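Side-chain contacts in arylmalonate decarboxylase (Bordetella bronchiseptica, PDB 3IXL), which catalyses the decarboxylation of 2-aryl-2-methylmalonates to 2-arylpropionates and CO2: residues A[70-74]-A[75-79]; A[125-128]-A[129-132]; A[151-155]-A[156-160]; A[160-163]-A[164-168]; A[184-188]-A[189-193]. The protein carries 2 engineered substitutions. All coordinates share one frame; numbering follows the deposited sequence.

Contact 1. Residues A[70-74]-A[75-79]. Engineered in segment 70-74: Cys74 (natural residue Gly). With PAC (2-phenylacetic acid), chain C.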
loop_
_atom_site.group_PDB
_atom_site.type_symbol
_atom_site.label_atom_id
_atom_site.label_comp_id
_atom_site.label_asym_id
_atom_site.label_seq_id
_atom_site.Cartn_x
_atom_site.Cartn_y
_atom_site.Cartn_z
ATOM N N VAL A 70 13.130 5.776 -0.972
ATOM C CA VAL A 70 12.224 6.023 0.143
ATOM C C VAL A 70 10.794 5.837 -0.329
ATOM O O VAL A 70 10.413 6.367 -1.383
ATOM C CB VAL A 70 12.399 7.445 0.700
ATOM C CG1 VAL A 70 11.317 7.748 1.732
ATOM C CG2 VAL A 70 13.802 7.596 1.323
ATOM N N SER A 71 10.013 5.069 0.432
ATOM C CA SER A 71 8.583 4.929 0.173
ATOM C C SER A 71 7.766 5.378 1.366
ATOM O O SER A 71 8.042 4.977 2.500
ATOM C CB SER A 71 8.223 3.478 -0.144
ATOM O OG SER A 71 6.810 3.375 -0.276
ATOM N N LEU A 72 6.757 6.201 1.109
ATOM C CA LEU A 72 5.756 6.503 2.117
ATOM C C LEU A 72 4.779 5.332 2.139
ATOM O O LEU A 72 3.937 5.189 1.241
ATOM C CB LEU A 72 5.030 7.817 1.801
ATOM C CG LEU A 72 3.848 8.157 2.712
ATOM C CD1 LEU A 72 4.265 8.237 4.175
ATOM C CD2 LEU A 72 3.193 9.469 2.306
ATOM N N MET A 73 4.910 4.493 3.165
ATOM C CA MET A 73 4.166 3.240 3.254
ATOM C C MET A 73 2.810 3.405 3.948
ATOM O O MET A 73 2.519 2.762 4.965
ATOM C CB MET A 73 5.025 2.163 3.914
ATOM C CG MET A 73 6.190 1.728 3.037
ATOM S SD MET A 73 5.714 0.690 1.636
ATOM C CE MET A 73 5.408 -0.848 2.526
ATOM N N CYS A 74 1.987 4.281 3.374
ATOM C CA CYS A 74 0.600 4.453 3.799
ATOM C C CYS A 74 -0.214 4.855 2.588
ATOM O O CYS A 74 0.110 5.827 1.905
ATOM C CB CYS A 74 0.464 5.518 4.886
ATOM S SG CYS A 74 -1.258 5.736 5.432
ATOM N N THR A 75 -1.256 4.080 2.302
ATOM C CA THR A 75 -2.081 4.305 1.122
ATOM C C THR A 75 -2.897 5.575 1.329
ATOM O O THR A 75 -2.834 6.512 0.522
ATOM C CB THR A 75 -3.035 3.108 0.852
ATOM O OG1 THR A 75 -2.487 1.892 1.390
ATOM C CG2 THR A 75 -3.284 2.949 -0.644
ATOM N N SER A 76 -3.642 5.618 2.428
ATOM C CA SER A 76 -4.580 6.713 2.632
ATOM C C SER A 76 -3.910 8.065 2.888
ATOM O O SER A 76 -4.411 9.097 2.445
ATOM C CB SER A 76 -5.638 6.355 3.686
ATOM O OG SER A 76 -5.042 5.993 4.915
ATOM N N LEU A 77 -2.767 8.061 3.565
ATOM C CA LEU A 77 -2.017 9.302 3.765
ATOM C C LEU A 77 -1.614 9.891 2.420
ATOM O O LEU A 77 -1.503 11.116 2.276
ATOM C CB LEU A 77 -0.770 9.021 4.604
ATOM C CG LEU A 77 0.022 10.057 5.367
ATOM C CD1 LEU A 77 -0.861 11.046 6.094
ATOM C CD2 LEU A 77 0.802 9.257 6.377
ATOM N N SER A 78 -1.398 9.018 1.430
ATOM C CA SER A 78 -0.990 9.457 0.101
ATOM C C SER A 78 -2.127 9.685 -0.912
ATOM O O SER A 78 -1.918 10.415 -1.879
ATOM C CB SER A 78 0.123 8.566 -0.472
ATOM O OG SER A 78 -0.229 7.189 -0.504
ATOM N N PHE A 79 -3.319 9.127 -0.672
ATOM C CA PHE A 79 -4.452 9.365 -1.587
ATOM C C PHE A 79 -5.535 10.324 -1.088
ATOM O O PHE A 79 -6.392 10.727 -1.887
ATOM C CB PHE A 79 -5.069 8.053 -2.154
ATOM C CG PHE A 79 -5.888 7.230 -1.159
ATOM C CD1 PHE A 79 -7.051 7.741 -0.561
ATOM C CD2 PHE A 79 -5.517 5.921 -0.874
ATOM C CE1 PHE A 79 -7.790 6.976 0.340
ATOM C CE2 PHE A 79 -6.251 5.136 0.012
ATOM C CZ PHE A 79 -7.390 5.659 0.621
HETATM C C1 PAC C . -3.288 2.859 4.843
HETATM C C2 PAC C . -3.233 2.995 6.354
HETATM C "C1'" PAC C . -2.164 2.286 7.159
HETATM C "C2'" PAC C . -2.509 1.960 8.474
HETATM C "C3'" PAC C . -1.602 1.316 9.314
HETATM C "C4'" PAC C . -0.333 0.999 8.839
HETATM C "C5'" PAC C . 0.022 1.318 7.522
HETATM C "C6'" PAC C . -0.884 1.970 6.679
HETATM O O1 PAC C . -2.496 2.125 4.190
HETATM O O2 PAC C . -4.196 3.535 4.281
#
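The carboxylate of the bound 2-phenylacetic acid is the flat group gripped by Thr75 and Ser76, just after the engineered Cys74 leads into helix 75-79; the other flat group, the Phe79 ring, has Ser76 CA over one face, offset toward the rim, and Thr75 CG2 at its edge. This strand-to-helix turn supplies most of the dioxyanion hole of arylmalonate decarboxylase. Thr75 grips carboxylate oxygen O1 twice, through its N at 3.0 Å and its OG1 at 2.8 Å. Ser76 does the same for O2, with N at 2.8 Å and OG at 2.7 Å from it. Gly189 adds a third bond to O1 and Tyr126 a third to O2, and six bonds in all fix the rotation of the group. The amides at the helix start probably favour its negative charge. In the second shell, Ser211 holds Thr75 OG1 and Tyr48 holds Ser76 OG. Cys74 stands at the N-cap: its sulfur, swung to the far side from the backbone N (chi1 -180°), accepts from Leu77 N in a capping bond of 3.3 Å and 158°. The same SG presses on Leu77 CB at 3.4 Å and lies 3.5 Å from C2 of the ligand, the carbon next to the carboxylate. Leu72, the last residue of the strand, packs against the helix, its CD1 4.2 Å from Leu77 CD2.

Contact 2. Residues A[125-128]-A[129-132]. With PAC (2-phenylacetic acid), chain C.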
loop_
_atom_site.group_PDB
_atom_site.type_symbol
_atom_site.label_atom_id
_atom_site.label_comp_id
_atom_site.label_asym_id
_atom_site.label_seq_id
_atom_site.Cartn_x
_atom_site.Cartn_y
_atom_site.Cartn_z
ATOM N N ALA A 125 -10.072 -1.534 4.763
ATOM C CA ALA A 125 -10.157 -1.512 6.207
ATOM C C ALA A 125 -10.926 -0.286 6.703
ATOM O O ALA A 125 -11.204 -0.197 7.890
ATOM C CB ALA A 125 -8.757 -1.521 6.806
ATOM N N TYR A 126 -11.247 0.640 5.799
ATOM C CA TYR A 126 -11.549 2.030 6.192
ATOM C C TYR A 126 -12.999 2.373 6.466
ATOM O O TYR A 126 -13.914 1.629 6.106
ATOM C CB TYR A 126 -11.098 2.999 5.100
ATOM C CG TYR A 126 -9.739 2.783 4.490
ATOM C CD1 TYR A 126 -9.603 2.627 3.111
ATOM C CD2 TYR A 126 -8.590 2.804 5.273
ATOM C CE1 TYR A 126 -8.354 2.468 2.529
ATOM C CE2 TYR A 126 -7.325 2.640 4.700
ATOM C CZ TYR A 126 -7.229 2.477 3.322
ATOM O OH TYR A 126 -5.991 2.326 2.723
ATOM N N ILE A 127 -13.179 3.545 7.083
ATOM C CA ILE A 127 -14.492 4.213 7.136
ATOM C C ILE A 127 -14.777 4.918 5.802
ATOM O O ILE A 127 -13.866 5.150 5.003
ATOM C CB ILE A 127 -14.634 5.191 8.340
ATOM C CG1 ILE A 127 -13.595 6.319 8.281
ATOM C CG2 ILE A 127 -14.533 4.416 9.661
ATOM C CD1 ILE A 127 -13.835 7.446 9.317
ATOM N N ASP A 128 -16.036 5.275 5.574
ATOM C CA ASP A 128 -16.474 5.663 4.237
ATOM C C ASP A 128 -15.940 6.971 3.673
ATOM O O ASP A 128 -15.816 7.091 2.454
ATOM C CB ASP A 128 -18.000 5.586 4.112
ATOM C CG ASP A 128 -18.492 4.165 3.919
ATOM O OD1 ASP A 128 -17.674 3.265 3.582
ATOM O OD2 ASP A 128 -19.707 3.936 4.099
ATOM N N ASP A 129 -15.594 7.935 4.522
ATOM C CA ASP A 129 -14.967 9.152 3.990
ATOM C C ASP A 129 -13.673 8.766 3.282
ATOM O O ASP A 129 -13.378 9.272 2.200
ATOM C CB ASP A 129 -14.689 10.187 5.086
ATOM C CG ASP A 129 -14.104 11.498 4.538
ATOM O OD1 ASP A 129 -14.363 11.852 3.370
ATOM O OD2 ASP A 129 -13.395 12.172 5.306
ATOM N N VAL A 130 -12.910 7.875 3.904
ATOM C CA VAL A 130 -11.664 7.411 3.311
ATOM C C VAL A 130 -11.940 6.546 2.064
ATOM O O VAL A 130 -11.254 6.689 1.052
ATOM C CB VAL A 130 -10.791 6.686 4.354
ATOM C CG1 VAL A 130 -9.501 6.167 3.724
ATOM C CG2 VAL A 130 -10.448 7.630 5.510
ATOM N N ASN A 131 -12.972 5.690 2.113
ATOM C CA ASN A 131 -13.350 4.901 0.940
ATOM C C ASN A 131 -13.758 5.743 -0.265
ATOM O O ASN A 131 -13.408 5.418 -1.398
ATOM C CB ASN A 131 -14.452 3.900 1.291
ATOM C CG ASN A 131 -13.984 2.860 2.275
ATOM O OD1 ASN A 131 -12.835 2.416 2.205
ATOM N ND2 ASN A 131 -14.854 2.474 3.214
ATOM N N GLU A 132 -14.481 6.835 -0.006
ATOM C CA GLU A 132 -14.882 7.758 -1.063
ATOM C C GLU A 132 -13.660 8.413 -1.688
ATOM O O GLU A 132 -13.581 8.552 -2.906
ATOM C CB GLU A 132 -15.827 8.832 -0.519
ATOM C CG GLU A 132 -17.213 8.316 -0.175
ATOM C CD GLU A 132 -18.144 9.399 0.356
ATOM O OE1 GLU A 132 -19.304 9.065 0.685
ATOM O OE2 GLU A 132 -17.736 10.578 0.439
HETATM C C1 PAC C . -3.288 2.859 4.843
HETATM C C2 PAC C . -3.233 2.995 6.354
HETATM C "C1'" PAC C . -2.164 2.286 7.159
HETATM C "C2'" PAC C . -2.509 1.960 8.474
HETATM C "C3'" PAC C . -1.602 1.316 9.314
HETATM C "C4'" PAC C . -0.333 0.999 8.839
HETATM C "C5'" PAC C . 0.022 1.318 7.522
HETATM C "C6'" PAC C . -0.884 1.970 6.679
HETATM O O1 PAC C . -2.496 2.125 4.190
HETATM O O2 PAC C . -4.196 3.535 4.281
#
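From Tyr126 the chain runs extended into Ile127, the N-cap, and then winds into helix 128-140, where Asn131 N and Glu132 N bond back to Ile127 O and Asp128 O. Within this turn the Tyr126 ring is held from two directions. Val130 crosses it at about a right angle and lays CG1 over one face, 3.7 Å from the ring centroid and 21° off the normal, a CH-pi contact. Asn131 OD1 approaches the ring edge in plane, 3.4 Å from Tyr126 CD1, and is itself hydrogen-bonded to Thr124. The amide nitrogen of Asn131 works the other way, tying the start of the helix to the preceding loop. With CG beside the backbone N (chi1 -65°), ND2 reaches Asp128 OD1 at 3.0 Å in a nearly straight bond of 166°, which lies in the amide plane and uses the anti lone pair of the carboxylate. A second, more bent bond of 3.2 Å runs from Asn131 ND2 to Tyr126 O, which it meets from above the carbonyl plane. Both polar ends of Asn131 are thus engaged and its flip is settled. Asp128 OD1 has a further partner in the modified cysteine at position 148. At the far end of the ring, Tyr126 OH donates to O2 of phenylacetic acid at 2.7 Å and is also hydrogen-bonded to Ser187. A helix N-terminus after a strand of the parallel sheet, with a tyrosine from the preceding loop completing the dioxyanion hole, is the arrangement here.

Contact 3. Residues A[151-155]-A[156-160]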
loop_
_atom_site.group_PDB
_atom_site.type_symbol
_atom_site.label_atom_id
_atom_site.label_comp_id
_atom_site.label_asym_id
_atom_site.label_seq_id
_atom_site.Cartn_x
_atom_site.Cartn_y
_atom_site.Cartn_z
ATOM N N LEU A 151 -14.260 -2.523 6.368
ATOM C CA LEU A 151 -14.289 -2.914 7.777
ATOM C C LEU A 151 -14.572 -1.765 8.742
ATOM O O LEU A 151 -14.873 -2.006 9.914
ATOM C CB LEU A 151 -12.986 -3.615 8.174
ATOM C CG LEU A 151 -12.615 -4.870 7.389
ATOM C CD1 LEU A 151 -11.230 -5.299 7.837
ATOM C CD2 LEU A 151 -13.651 -5.980 7.594
ATOM N N GLY A 152 -14.472 -0.524 8.268
ATOM C CA GLY A 152 -14.800 0.637 9.122
ATOM C C GLY A 152 -13.900 0.820 10.334
ATOM O O GLY A 152 -14.353 1.233 11.403
ATOM N N ILE A 153 -12.613 0.531 10.160
ATOM C CA ILE A 153 -11.622 0.631 11.233
ATOM C C ILE A 153 -10.798 1.912 11.105
ATOM O O ILE A 153 -10.363 2.267 10.007
ATOM C CB ILE A 153 -10.664 -0.594 11.204
ATOM C CG1 ILE A 153 -11.457 -1.891 11.385
ATOM C CG2 ILE A 153 -9.575 -0.476 12.283
ATOM C CD1 ILE A 153 -10.652 -3.151 11.096
ATOM N N THR A 154 -10.581 2.605 12.223
ATOM C CA THR A 154 -9.664 3.748 12.212
ATOM C C THR A 154 -8.427 3.564 13.072
ATOM O O THR A 154 -7.519 4.379 13.002
ATOM C CB THR A 154 -10.331 5.075 12.621
ATOM O OG1 THR A 154 -10.762 4.999 13.985
ATOM C CG2 THR A 154 -11.488 5.388 11.687
ATOM N N GLY A 155 -8.383 2.506 13.878
ATOM C CA GLY A 155 -7.221 2.274 14.733
ATOM C C GLY A 155 -6.126 1.524 14.000
ATOM O O GLY A 155 -6.397 0.535 13.329
ATOM N N VAL A 156 -4.886 1.986 14.144
ATOM C CA VAL A 156 -3.743 1.316 13.511
ATOM C C VAL A 156 -3.565 -0.119 14.030
ATOM O O VAL A 156 -3.481 -1.067 13.241
ATOM C CB VAL A 156 -2.438 2.132 13.691
ATOM C CG1 VAL A 156 -1.216 1.315 13.273
ATOM C CG2 VAL A 156 -2.505 3.427 12.899
ATOM N N GLU A 157 -3.515 -0.278 15.352
ATOM C CA GLU A 157 -3.392 -1.608 15.968
ATOM C C GLU A 157 -4.559 -2.540 15.647
ATOM O O GLU A 157 -4.367 -3.749 15.452
ATOM C CB GLU A 157 -3.214 -1.498 17.489
ATOM C CG GLU A 157 -1.786 -1.677 17.981
ATOM C CD GLU A 157 -0.776 -0.878 17.185
ATOM O OE1 GLU A 157 -0.873 0.372 17.164
ATOM O OE2 GLU A 157 0.118 -1.506 16.580
ATOM N N ALA A 158 -5.766 -1.981 15.590
ATOM C CA ALA A 158 -6.957 -2.762 15.290
ATOM C C ALA A 158 -6.852 -3.427 13.916
ATOM O O ALA A 158 -7.321 -4.550 13.727
ATOM C CB ALA A 158 -8.209 -1.895 15.374
ATOM N N MET A 159 -6.230 -2.741 12.962
ATOM C CA MET A 159 -6.103 -3.310 11.621
ATOM C C MET A 159 -5.200 -4.549 11.596
ATOM O O MET A 159 -5.490 -5.514 10.882
ATOM C CB MET A 159 -5.650 -2.256 10.610
ATOM C CG MET A 159 -6.791 -1.370 10.093
ATOM S SD MET A 159 -6.123 -0.014 9.163
ATOM C CE MET A 159 -7.533 1.071 9.114
ATOM N N ALA A 160 -4.137 -4.537 12.396
ATOM C CA ALA A 160 -3.227 -5.683 12.478
ATOM C C ALA A 160 -3.883 -6.922 13.098
ATOM O O ALA A 160 -3.374 -8.036 12.951
ATOM C CB ALA A 160 -1.960 -5.310 13.245
#
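Ile153 CG2 touches both Ala158 CB and Met159 CG, 3.7 Å from each, and this is the tight part of the contact. The methyl gets there because CG1 takes the place beside the backbone N (chi1 -60°), leaving CG2 anti to that nitrogen and turned to the helix. Ile153 and Met159 then slide past each other in opposite directions: the methionine chain stays extended beyond CG and carries its end back along the loop, until Met159 CE rests 3.2 Å from Ile153 O, a close approach. Met159 SD lies 3.1 Å from OG of the engineered Ser188; the side chain also touches Ala125, and Met159 is buried. The solvent side is looser. Glu157 projects away from the loop and is exposed, whereas Thr154 turns its side chain away from the helix onto Thr44. The backbone closure of the first turn is modest too, for Met159 N reaches Gly155 O, the N-cap carbonyl, in a weak bond of 3.3 Å and 144°. Val156, on the first turn, directs its side chain away from the loop and comes about 4 Å from the bound phenylacetic acid, so Val156, at the helix start, contributes to the ligand pocket. On the loop side, Ile153 pairs through its backbone with Ala125, just after strand 119-124, and its side chain rests on Val162 in the link to helix 164-176, while the loop reaches across through Thr154 to a backbone bond with Val43.

Contact 4. Residues A[160-163]-A[164-168]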
loop_
_atom_site.group_PDB
_atom_site.type_symbol
_atom_site.label_atom_id
_atom_site.label_comp_id
_atom_site.label_asym_id
_atom_site.label_seq_id
_atom_site.Cartn_x
_atom_site.Cartn_y
_atom_site.Cartn_z
ATOM N N ALA A 160 -4.137 -4.537 12.396
ATOM C CA ALA A 160 -3.227 -5.683 12.478
ATOM C C ALA A 160 -3.883 -6.922 13.098
ATOM O O ALA A 160 -3.374 -8.036 12.951
ATOM C CB ALA A 160 -1.960 -5.310 13.245
ATOM N N ARG A 161 -5.005 -6.727 13.786
ATOM C CA ARG A 161 -5.696 -7.830 14.463
ATOM C C ARG A 161 -6.675 -8.589 13.567
ATOM O O ARG A 161 -7.162 -9.650 13.956
ATOM C CB ARG A 161 -6.413 -7.336 15.722
ATOM C CG ARG A 161 -5.465 -6.859 16.807
ATOM C CD ARG A 161 -6.146 -6.772 18.170
ATOM N NE ARG A 161 -7.144 -5.702 18.252
ATOM C CZ ARG A 161 -6.879 -4.440 18.596
ATOM N NH1 ARG A 161 -5.635 -4.061 18.877
ATOM N NH2 ARG A 161 -7.861 -3.549 18.649
ATOM N N VAL A 162 -6.975 -8.054 12.384
ATOM C CA VAL A 162 -7.928 -8.696 11.484
ATOM C C VAL A 162 -7.287 -9.972 10.919
ATOM O O VAL A 162 -6.176 -9.934 10.378
ATOM C CB VAL A 162 -8.349 -7.743 10.343
ATOM C CG1 VAL A 162 -9.362 -8.400 9.415
ATOM C CG2 VAL A 162 -8.954 -6.451 10.913
ATOM N N ASP A 163 -8.000 -11.088 11.039
ATOM C CA ASP A 163 -7.482 -12.391 10.622
ATOM C C ASP A 163 -7.617 -12.654 9.122
ATOM O O ASP A 163 -8.422 -12.029 8.423
ATOM C CB ASP A 163 -8.227 -13.484 11.378
ATOM C CG ASP A 163 -9.672 -13.553 10.974
ATOM O OD1 ASP A 163 -10.024 -14.431 10.163
ATOM O OD2 ASP A 163 -10.442 -12.684 11.431
ATOM N N THR A 164 -6.855 -13.637 8.654
ATOM C CA THR A 164 -6.819 -13.991 7.246
ATOM C C THR A 164 -8.185 -14.329 6.668
ATOM O O THR A 164 -8.534 -13.869 5.585
ATOM C CB THR A 164 -5.847 -15.165 7.019
ATOM O OG1 THR A 164 -4.534 -14.758 7.414
ATOM C CG2 THR A 164 -5.848 -15.646 5.562
ATOM N N ALA A 165 -8.953 -15.155 7.376
ATOM C CA ALA A 165 -10.242 -15.593 6.834
ATOM C C ALA A 165 -11.242 -14.446 6.675
ATOM O O ALA A 165 -12.027 -14.428 5.730
ATOM C CB ALA A 165 -10.830 -16.713 7.688
ATOM N N THR A 166 -11.192 -13.488 7.599
ATOM C CA THR A 166 -12.014 -12.290 7.488
ATOM C C THR A 166 -11.635 -11.503 6.231
ATOM O O THR A 166 -12.498 -10.993 5.523
ATOM C CB THR A 166 -11.857 -11.412 8.742
ATOM O OG1 THR A 166 -12.397 -12.115 9.873
ATOM C CG2 THR A 166 -12.585 -10.069 8.587
ATOM N N LEU A 167 -10.336 -11.418 5.953
ATOM C CA LEU A 167 -9.877 -10.688 4.773
ATOM C C LEU A 167 -10.230 -11.408 3.469
ATOM O O LEU A 167 -10.614 -10.769 2.487
ATOM C CB LEU A 167 -8.366 -10.440 4.855
ATOM C CG LEU A 167 -7.926 -9.531 6.003
ATOM C CD1 LEU A 167 -6.422 -9.567 6.173
ATOM C CD2 LEU A 167 -8.437 -8.099 5.777
ATOM N N VAL A 168 -10.125 -12.737 3.465
ATOM C CA VAL A 168 -10.542 -13.503 2.292
ATOM C C VAL A 168 -12.029 -13.253 2.010
ATOM O O VAL A 168 -12.433 -13.006 0.874
ATOM C CB VAL A 168 -10.284 -15.030 2.466
ATOM C CG1 VAL A 168 -10.966 -15.842 1.349
ATOM C CG2 VAL A 168 -8.782 -15.318 2.513
#
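Asp163 and Thr166 meet at the start of helix 164-176, where the aspartate is the N-cap. Its side chain takes the position between the backbone N and the carbonyl carbon (chi1 67°), which folds it over the first turn. Asp163 CB leads out beside Thr164 N, and CG comes within 3.3 Å of Thr166 OG1. From there the carboxylate divides its work. OD1 accepts from Thr166 N at 3.0 Å, the capping bond, with the donor well above the carboxylate plane; the same oxygen lies 3.5 Å from Ala165 CB. OD2 takes a short bond of 2.6 Å from Thr166 OG1, which meets it on the syn side, 25° out of the plane. Thr166 therefore holds both carboxylate oxygens, one by its backbone and one by its side chain, and the negative group at the helix start probably interacts favourably with the helix dipole. The Asp163 carbonyl adds the first helical bond, its O accepting from Leu167 N at 3.2 Å. Beside this polar cap Val162 CG1 packs on two side chains, at 3.7 Å from Thr166 CG2 and 3.8 Å from Leu167 CD2. Val162 also touches Leu151, and Leu167 rests on Leu191. The apolar pair Val162-Leu167, from the residue before the cap to the fourth of the helix, is a hydrophobic staple, here combined with an aspartate N-cap.

Contact 5. Residues A[184-188]-A[189-193]. Engineered in segment 184-188: Ser188 (natural residue Cys). With PAC (2-phenylacetic acid), chain C.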
loop_
_atom_site.group_PDB
_atom_site.type_symbol
_atom_site.label_atom_id
_atom_site.label_comp_id
_atom_site.label_asym_id
_atom_site.label_seq_id
_atom_site.Cartn_x
_atom_site.Cartn_y
_atom_site.Cartn_z
ATOM N N ILE A 184 -9.120 -7.016 -7.675
ATOM C CA ILE A 184 -9.508 -6.519 -6.363
ATOM C C ILE A 184 -8.358 -5.717 -5.765
ATOM O O ILE A 184 -7.198 -6.148 -5.817
ATOM C CB ILE A 184 -9.872 -7.696 -5.413
ATOM C CG1 ILE A 184 -11.037 -8.515 -6.001
ATOM C CG2 ILE A 184 -10.219 -7.193 -4.004
ATOM C CD1 ILE A 184 -11.160 -9.923 -5.438
ATOM N N LEU A 185 -8.690 -4.554 -5.209
ATOM C CA LEU A 185 -7.747 -3.812 -4.381
ATOM C C LEU A 185 -8.109 -4.045 -2.920
ATOM O O LEU A 185 -9.205 -3.706 -2.484
ATOM C CB LEU A 185 -7.773 -2.314 -4.704
ATOM C CG LEU A 185 -6.939 -1.419 -3.782
ATOM C CD1 LEU A 185 -5.457 -1.774 -3.864
ATOM C CD2 LEU A 185 -7.160 0.050 -4.149
ATOM N N LEU A 186 -7.184 -4.650 -2.183
ATOM C CA LEU A 186 -7.310 -4.841 -0.749
ATOM C C LEU A 186 -6.489 -3.731 -0.094
ATOM O O LEU A 186 -5.251 -3.766 -0.071
ATOM C CB LEU A 186 -6.825 -6.240 -0.363
ATOM C CG LEU A 186 -6.803 -6.673 1.106
ATOM C CD1 LEU A 186 -8.150 -6.458 1.811
ATOM C CD2 LEU A 186 -6.414 -8.147 1.144
ATOM N N SER A 187 -7.190 -2.717 0.404
ATOM C CA SER A 187 -6.533 -1.475 0.790
ATOM C C SER A 187 -6.409 -1.296 2.293
ATOM O O SER A 187 -7.382 -1.426 3.043
ATOM C CB SER A 187 -7.222 -0.260 0.154
ATOM O OG SER A 187 -6.379 0.886 0.234
ATOM N N SER A 188 -5.168 -0.996 2.672
ATOM C CA SER A 188 -4.660 -0.600 3.994
ATOM C C SER A 188 -3.418 -1.391 4.286
ATOM O O SER A 188 -3.453 -2.623 4.375
ATOM C CB SER A 188 -5.629 -0.752 5.158
ATOM O OG SER A 188 -4.977 -0.270 6.328
ATOM N N GLY A 189 -2.327 -0.655 4.465
ATOM C CA GLY A 189 -1.040 -1.227 4.803
ATOM C C GLY A 189 -0.974 -1.688 6.239
ATOM O O GLY A 189 0.068 -2.170 6.681
ATOM N N GLY A 190 -2.072 -1.549 6.974
ATOM C CA GLY A 190 -2.119 -2.002 8.367
ATOM C C GLY A 190 -2.611 -3.425 8.493
ATOM O O GLY A 190 -2.518 -4.021 9.561
ATOM N N LEU A 191 -3.121 -3.960 7.393
ATOM C CA LEU A 191 -3.649 -5.316 7.354
ATOM C C LEU A 191 -2.547 -6.318 7.066
ATOM O O LEU A 191 -1.609 -6.031 6.315
ATOM C CB LEU A 191 -4.723 -5.417 6.269
ATOM C CG LEU A 191 -5.961 -4.532 6.446
ATOM C CD1 LEU A 191 -6.819 -4.579 5.194
ATOM C CD2 LEU A 191 -6.759 -4.955 7.671
ATOM N N LEU A 192 -2.675 -7.499 7.664
ATOM C CA LEU A 192 -1.755 -8.603 7.414
ATOM C C LEU A 192 -2.423 -9.545 6.428
ATOM O O LEU A 192 -3.241 -10.388 6.792
ATOM C CB LEU A 192 -1.361 -9.299 8.726
ATOM C CG LEU A 192 -0.545 -8.406 9.666
ATOM C CD1 LEU A 192 -0.522 -8.951 11.091
ATOM C CD2 LEU A 192 0.877 -8.199 9.141
ATOM N N THR A 193 -2.060 -9.376 5.163
ATOM C CA THR A 193 -2.813 -9.931 4.046
ATOM C C THR A 193 -2.115 -11.049 3.281
ATOM O O THR A 193 -2.691 -11.583 2.335
ATOM C CB THR A 193 -3.128 -8.835 3.004
ATOM O OG1 THR A 193 -1.908 -8.365 2.408
ATOM C CG2 THR A 193 -3.866 -7.663 3.653
HETATM C C1 PAC C . -3.288 2.859 4.843
HETATM C C2 PAC C . -3.233 2.995 6.354
HETATM C "C1'" PAC C . -2.164 2.286 7.159
HETATM C "C2'" PAC C . -2.509 1.960 8.474
HETATM C "C3'" PAC C . -1.602 1.316 9.314
HETATM C "C4'" PAC C . -0.333 0.999 8.839
HETATM C "C5'" PAC C . 0.022 1.318 7.522
HETATM C "C6'" PAC C . -0.884 1.970 6.679
HETATM O O1 PAC C . -2.496 2.125 4.190
HETATM O O2 PAC C . -4.196 3.535 4.281
#
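Part of the phenylacetic acid pocket is formed by a type I beta turn from Ser188 to Leu191, directly after strand 183-187. Gly189 N points straight at carboxylate oxygen O1 of the ligand, 2.8 Å away with an angle of 179°, and Gly190 CA lies 3.5 Å from ring atom C3'. The turn itself is closed by a weak bond of 3.3 Å from Leu191 N to Ser188 O. A second bond spans the turn: OG of the engineered Ser188, on the far side from the backbone N (chi1 -178°), accepts from Gly190 N at 3.2 Å. Behind the turn, Leu186 fills the corner with two branches. Leu186 CD1 meets Leu191 CD1 at 4.1 Å, while Leu186 CD2 and Thr193 CG2 come tip to tip at 3.6 Å. Thr193 OG1 has its partner in Ser210. A pocket loop following the third strand in a sheet of order 2-1-3-4, matched by the loop at position 74, here an engineered cysteine, after strand 67-72 in the other sheet, is the two-domain arrangement of the aspartate/glutamate racemase superfamily.

The five contacts follow in series, apart from contacts 3 and 4, which share Ala160; none nests in or crosses another. Contact 1 closes the turn after strand 67-72 in the first sheet, and contact 2 the one after strand 119-124 in the second. The pair meets where Phe79 packs on Tyr126 and Val130. Contact 3 turns the loop 151-155 into helix 156-160, bonded to contact 2 through Ala125, and contact 4 starts helix 164-176. Contact 5 ends strand 183-187 and touches all the others, lying against Thr75, Tyr126, Met159 and Leu167. Contacts 1, 2 and 5 share the ligand's carboxylate between the two sheets.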